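Local atomic coordinates of hypoxic response protein 1 (Mycobacterium tuberculosis, PDB entry 1Y5H), a protein that is of unknown biochemical function but forms a homodimer of CBS-domain subunits and probably binds zinc. Residues Tyr85-Asp88 and Ala89-Ile93. Sequence-based numbering, arbitrary orientation.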
loop_
_atom_site.group_PDB
_atom_site.type_symbol
_atom_site.label_atom_id
_atom_site.label_comp_id
_atom_site.label_asym_id
_atom_site.label_seq_id
_atom_site.Cartn_x
_atom_site.Cartn_y
_atom_site.Cartn_z
ATOM N N TYR A 85 17.269 2.132 4.844
ATOM C CA TYR A 85 17.369 1.522 6.155
ATOM C C TYR A 85 17.726 0.075 5.896
ATOM O O TYR A 85 17.401 -0.470 4.842
ATOM C CB TYR A 85 16.045 1.645 6.927
ATOM C CG TYR A 85 14.802 1.293 6.134
ATOM C CD1 TYR A 85 14.353 -0.025 6.044
ATOM C CD2 TYR A 85 14.079 2.281 5.464
ATOM C CE1 TYR A 85 13.218 -0.347 5.307
ATOM C CE2 TYR A 85 12.944 1.968 4.724
ATOM C CZ TYR A 85 12.520 0.654 4.649
ATOM O OH TYR A 85 11.409 0.345 3.900
ATOM N N TYR A 86 18.414 -0.537 6.850
ATOM C CA TYR A 86 18.830 -1.923 6.714
ATOM C C TYR A 86 19.462 -2.374 8.011
ATOM O O TYR A 86 19.660 -1.573 8.920
ATOM C CB TYR A 86 19.860 -2.069 5.585
ATOM C CG TYR A 86 21.122 -1.230 5.741
ATOM C CD1 TYR A 86 22.156 -1.612 6.609
ATOM C CD2 TYR A 86 21.288 -0.064 5.000
ATOM C CE1 TYR A 86 23.325 -0.843 6.721
ATOM C CE2 TYR A 86 22.444 0.706 5.106
ATOM C CZ TYR A 86 23.456 0.312 5.962
ATOM O OH TYR A 86 24.596 1.079 6.031
ATOM N N VAL A 87 19.756 -3.664 8.088
ATOM C CA VAL A 87 20.426 -4.225 9.245
ATOM C C VAL A 87 21.554 -5.103 8.737
ATOM O O VAL A 87 21.504 -5.625 7.617
ATOM C CB VAL A 87 19.485 -5.084 10.130
ATOM C CG1 VAL A 87 18.392 -4.212 10.718
ATOM C CG2 VAL A 87 18.891 -6.234 9.324
ATOM N N ASP A 88 22.583 -5.244 9.562
ATOM C CA ASP A 88 23.728 -6.073 9.230
ATOM C C ASP A 88 23.303 -7.529 9.400
ATOM O O ASP A 88 22.386 -7.829 10.166
ATOM C CB ASP A 88 24.889 -5.750 10.172
ATOM C CG ASP A 88 26.057 -6.696 10.003
ATOM O OD1 ASP A 88 26.631 -6.745 8.894
ATOM O OD2 ASP A 88 26.398 -7.395 10.981
ATOM N N ALA A 89 23.967 -8.429 8.685
ATOM C CA ALA A 89 23.637 -9.846 8.753
ATOM C C ALA A 89 23.735 -10.408 10.173
ATOM O O ALA A 89 23.091 -11.405 10.497
ATOM C CB ALA A 89 24.540 -10.633 7.818
ATOM N N ASN A 90 24.529 -9.761 11.018
ATOM C CA ASN A 90 24.706 -10.214 12.400
ATOM C C ASN A 90 23.799 -9.497 13.396
ATOM O O ASN A 90 23.923 -9.695 14.604
ATOM C CB ASN A 90 26.166 -10.028 12.826
ATOM C CG ASN A 90 27.091 -11.053 12.209
ATOM O OD1 ASN A 90 28.310 -10.881 12.199
ATOM N ND2 ASN A 90 26.519 -12.139 11.699
ATOM N N ALA A 91 22.887 -8.672 12.892
ATOM C CA ALA A 91 21.977 -7.927 13.756
ATOM C C ALA A 91 21.046 -8.832 14.556
ATOM O O ALA A 91 20.615 -9.885 14.083
ATOM C CB ALA A 91 21.153 -6.942 12.921
ATOM N N SER A 92 20.734 -8.411 15.778
ATOM C CA SER A 92 19.847 -9.177 16.643
ATOM C C SER A 92 18.388 -8.856 16.335
ATOM O O SER A 92 18.084 -7.901 15.616
ATOM C CB SER A 92 20.115 -8.836 18.107
ATOM O OG SER A 92 19.679 -7.517 18.387
ATOM N N ILE A 93 17.488 -9.654 16.899
ATOM C CA ILE A 93 16.061 -9.443 16.718
ATOM C C ILE A 93 15.681 -8.066 17.256
ATOM O O ILE A 93 14.883 -7.354 16.650
ATOM C CB ILE A 93 15.243 -10.528 17.460
ATOM C CG1 ILE A 93 15.394 -11.867 16.735
ATOM C CG2 ILE A 93 13.781 -10.126 17.547
ATOM C CD1 ILE A 93 14.726 -13.034 17.443
#
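An Asx turn fused to a type I beta turn, both begun by Asp88, carries the chain from strand 87-88 through Asn90 and Ala91 toward helix 93-103. Ala91 N closes the beta turn on Asp88 O at 2.9 Å; the donor stands above the carbonyl plane. Asn90 N supplies the second bond, to Asp88 OD2 at 3.0 Å, which it reaches from above the carboxylate plane, 72° out of it. A chi1 of 173° turns the Asp88 carboxylate away from its own N and to the side of the carbonyl carbon, within range of Asn90 N, while the backbone O takes the Ala91 amide. Asp88 OD2 lies 3.2 Å from Asn90 CB, and the two side chains run side by side, their flat ends almost perpendicular (89°).

In this second CBS repeat the turn is the connection from strand 87-88, outermost of its sheet within the chain, to helix 93-103. Val87, hydrogen-bonded through its backbone to Pro109 and Ile111, meets Ala91 side chain to side chain, CB to CB at 3.7 Å, and also packs on Ala10, Val108 and Val110. Backbone bonds to Arg11 and Ala10 hold Ala89 and Ala91 against the N-terminal helix 10-13. Ser92, directly after the turn, is the N-cap of helix 93-103, its OG bonded to Glu95 N.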